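Local coordinates for proton-dependent oligopeptide transporter family protein (Xanthomonas campestris, PDB 6EI3) that probably carries short peptides across the bacterial membrane together with protons, as a POT-family member of the major facilitator superfamily, at residues S83-A88 with L107-F112. Sequence-based numbering, arbitrary orientation.
Sequences SLIYCA and LGLIAF. With 78M ((2S)-2,3-dihydroxypropyl(7Z)-pentadec-7-enoate), chain R; 78M ((2S)-2,3-dihydroxypropyl(7Z)-pentadec-7-enoate), chain B.
The ring of F112 takes I85 at its edge: CD1 of I85 lies in the ring plane, 3.7 Å from CE2 of F112, while CG2, the other branch of I85, reaches CD2 of the same ring. On the CD1/CE1 side, the acyl chain of one bound monoacylglycerol comes in obliquely, its C3 3.7 Å from F112 CE1, and the phenyl thus touches I85 with one side and lipid with another. F61 adds an edge-to-face contact, and F82 brings a second ring against it. F112's CB leaves to one side of the neighbouring helix, and a chi1 of -172° turns the ring in toward I85.

The Y86 ring has the carbonyl oxygen of I110 over one face, 4.1 Å above the plane and displaced toward the rim. Its CE1 also meets the CG2 methyl of I110 at 3.8 Å. A chi1 of -160° carries this ring past I110, although its CB starts out away from that helix, and its hydroxyl ends in a hydrogen bond with E14.

The segments 83-88 and 107-112, on helices 62-95 and 100-117, run nearly antiparallel, axes 7.4 Å apart and at 155°. CG2 of I85 rests on the carbonyl oxygen of L109 at 3.7 Å and on CD2 of L109, and CD1 of L109 extends to A88. G108 lies against the same lipid as F112, and with no side chain there its CA approaches C8, at the chain's double bond, to 3.4 Å.

No hydrogen bond joins the two segments. Side chains meet one another or backbone carbonyls, which implies that van der Waals fit holds these consecutive membrane helices together here, with lipid completing the hydrophobic surface beside F112 and a second monoacylglycerol meeting L84, whose CD1 is 3.8 Å from its C2.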
loop_
_atom_site.group_PDB
_atom_site.type_symbol
_atom_site.label_atom_id
_atom_site.label_comp_id
_atom_site.label_asym_id
_atom_site.label_seq_id
_atom_site.Cartn_x
_atom_site.Cartn_y
_atom_site.Cartn_z
ATOM N N SER A 83 -13.649 6.698 -11.543
ATOM C CA SER A 83 -13.091 8.060 -11.572
ATOM C C SER A 83 -14.146 9.123 -11.256
ATOM O O SER A 83 -13.822 10.116 -10.616
ATOM C CB SER A 83 -12.412 8.353 -12.906
ATOM O OG SER A 83 -11.286 7.507 -13.071
ATOM N N LEU A 84 -15.394 8.915 -11.680
ATOM C CA LEU A 84 -16.487 9.852 -11.395
ATOM C C LEU A 84 -16.864 9.793 -9.900
ATOM O O LEU A 84 -17.164 10.823 -9.304
ATOM C CB LEU A 84 -17.716 9.552 -12.270
ATOM C CG LEU A 84 -17.629 9.918 -13.750
ATOM C CD1 LEU A 84 -18.745 9.225 -14.534
ATOM C CD2 LEU A 84 -17.692 11.424 -13.965
ATOM N N ILE A 85 -16.843 8.585 -9.303
ATOM C CA ILE A 85 -17.103 8.400 -7.868
ATOM C C ILE A 85 -15.988 9.140 -7.103
ATOM O O ILE A 85 -16.253 9.870 -6.151
ATOM C CB ILE A 85 -17.204 6.883 -7.504
ATOM C CG1 ILE A 85 -18.543 6.284 -8.058
ATOM C CG2 ILE A 85 -17.117 6.671 -5.984
ATOM C CD1 ILE A 85 -18.664 4.750 -8.082
ATOM N N TYR A 86 -14.747 8.974 -7.586
ATOM C CA TYR A 86 -13.517 9.557 -7.081
ATOM C C TYR A 86 -13.686 11.090 -7.040
ATOM O O TYR A 86 -13.420 11.705 -6.001
ATOM C CB TYR A 86 -12.399 9.100 -8.025
ATOM C CG TYR A 86 -10.960 9.133 -7.559
ATOM C CD1 TYR A 86 -10.554 9.985 -6.529
ATOM C CD2 TYR A 86 -9.979 8.414 -8.231
ATOM C CE1 TYR A 86 -9.209 10.106 -6.181
ATOM C CE2 TYR A 86 -8.632 8.554 -7.918
ATOM C CZ TYR A 86 -8.252 9.383 -6.875
ATOM O OH TYR A 86 -6.920 9.474 -6.565
ATOM N N CYS A 87 -14.176 11.691 -8.161
ATOM C CA CYS A 87 -14.485 13.119 -8.305
ATOM C C CYS A 87 -15.546 13.540 -7.274
ATOM O O CYS A 87 -15.390 14.574 -6.635
ATOM C CB CYS A 87 -14.958 13.424 -9.727
ATOM S SG CYS A 87 -13.636 13.445 -10.966
ATOM N N ALA A 88 -16.620 12.744 -7.124
ATOM C CA ALA A 88 -17.710 12.993 -6.171
ATOM C C ALA A 88 -17.187 13.042 -4.721
ATOM O O ALA A 88 -17.670 13.856 -3.936
ATOM C CB ALA A 88 -18.786 11.934 -6.319
ATOM N N LEU A 107 -14.077 10.945 1.934
ATOM C CA LEU A 107 -12.893 10.069 2.036
ATOM C C LEU A 107 -13.199 8.654 1.599
ATOM O O LEU A 107 -12.351 8.040 0.975
ATOM C CB LEU A 107 -12.307 10.032 3.453
ATOM C CG LEU A 107 -11.704 11.311 4.008
ATOM C CD1 LEU A 107 -11.353 11.120 5.472
ATOM C CD2 LEU A 107 -10.470 11.730 3.237
ATOM N N GLY A 108 -14.385 8.144 1.965
ATOM C CA GLY A 108 -14.854 6.815 1.578
ATOM C C GLY A 108 -14.978 6.669 0.063
ATOM O O GLY A 108 -14.527 5.680 -0.514
ATOM N N LEU A 109 -15.556 7.679 -0.591
ATOM C CA LEU A 109 -15.735 7.722 -2.044
ATOM C C LEU A 109 -14.397 7.847 -2.780
ATOM O O LEU A 109 -14.218 7.218 -3.828
ATOM C CB LEU A 109 -16.700 8.866 -2.423
ATOM C CG LEU A 109 -18.165 8.723 -1.951
ATOM C CD1 LEU A 109 -18.967 9.978 -2.282
ATOM C CD2 LEU A 109 -18.854 7.452 -2.514
ATOM N N ILE A 110 -13.438 8.612 -2.204
ATOM C CA ILE A 110 -12.081 8.757 -2.755
ATOM C C ILE A 110 -11.368 7.438 -2.646
ATOM O O ILE A 110 -10.797 7.007 -3.631
ATOM C CB ILE A 110 -11.269 9.907 -2.085
ATOM C CG1 ILE A 110 -11.827 11.272 -2.557
ATOM C CG2 ILE A 110 -9.753 9.806 -2.434
ATOM C CD1 ILE A 110 -11.380 12.439 -1.714
ATOM N N ALA A 111 -11.440 6.763 -1.465
ATOM C CA ALA A 111 -10.797 5.461 -1.253
ATOM C C ALA A 111 -11.308 4.433 -2.280
ATOM O O ALA A 111 -10.526 3.708 -2.885
ATOM C CB ALA A 111 -11.091 4.964 0.158
ATOM N N PHE A 112 -12.627 4.393 -2.463
ATOM C CA PHE A 112 -13.310 3.500 -3.393
ATOM C C PHE A 112 -12.909 3.771 -4.833
ATOM O O PHE A 112 -12.596 2.825 -5.566
ATOM C CB PHE A 112 -14.832 3.661 -3.227
ATOM C CG PHE A 112 -15.703 2.678 -3.978
ATOM C CD1 PHE A 112 -15.857 1.375 -3.524
ATOM C CD2 PHE A 112 -16.448 3.085 -5.078
ATOM C CE1 PHE A 112 -16.711 0.486 -4.179
ATOM C CE2 PHE A 112 -17.326 2.200 -5.715
ATOM C CZ PHE A 112 -17.438 0.903 -5.271
HETATM O O21 78M R . -15.383 -6.767 -2.645
HETATM C C20 78M R . -16.747 -6.372 -2.573
HETATM C C18 78M R . -16.890 -5.047 -1.862
HETATM O O19 78M R . -16.710 -5.221 -0.452
HETATM C C17 78M R . -18.204 -4.363 -2.162
HETATM O O2 78M R . -18.066 -3.062 -1.543
HETATM C C1 78M R . -19.079 -2.194 -1.632
HETATM O O1 78M R . -19.971 -2.268 -2.438
HETATM C C2 78M R . -18.987 -1.158 -0.554
HETATM C C3 78M R . -18.631 0.231 -1.052
HETATM C C4 78M R . -19.504 1.294 -0.409
HETATM C C5 78M R . -18.928 2.694 -0.434
HETATM C C6 78M R . -17.917 2.981 0.674
HETATM C C7 78M R . -17.722 4.456 0.796
HETATM C C8 78M R . -17.836 5.219 1.874
HETATM C C9 78M R . -18.106 4.835 3.299
HETATM C C10 78M R . -17.598 5.945 4.217
HETATM C C11 78M R . -18.157 5.921 5.626
HETATM C C12 78M R . -18.281 7.306 6.232
HETATM C C13 78M R . -18.903 7.328 7.616
HETATM C C15 78M R . -19.757 8.776 9.506
HETATM C C14 78M R . -19.400 8.699 8.041
HETATM O O21 78M B . -18.090 3.400 -21.071
HETATM C C20 78M B . -19.478 3.390 -20.770
HETATM C C18 78M B . -19.813 4.429 -19.725
HETATM O O19 78M B . -21.104 4.154 -19.170
HETATM C C17 78M B . -19.780 5.832 -20.281
HETATM O O2 78M B . -19.926 6.709 -19.139
HETATM C C1 78M B . -19.738 8.019 -19.334
HETATM O O1 78M B . -19.360 8.496 -20.374
HETATM C C2 78M B . -20.078 8.803 -18.096
HETATM C C3 78M B . -19.733 10.291 -18.148
HETATM C C4 78M B . -18.237 10.578 -18.080
HETATM C C5 78M B . -17.895 12.050 -17.929
HETATM C C6 78M B . -16.434 12.377 -18.215
HETATM C C7 78M B . -16.000 13.720 -17.702
HETATM C C8 78M B . -16.110 14.908 -18.289
HETATM C C9 78M B . -16.718 15.242 -19.626
HETATM C C10 78M B . -16.593 16.729 -19.984
HETATM C C11 78M B . -15.229 17.131 -20.533
HETATM C C12 78M B . -14.916 18.618 -20.430
HETATM C C13 78M B . -13.640 19.036 -21.155
HETATM C C15 78M B . -12.201 20.434 -19.554
HETATM C C14 78M B . -13.106 20.417 -20.784
#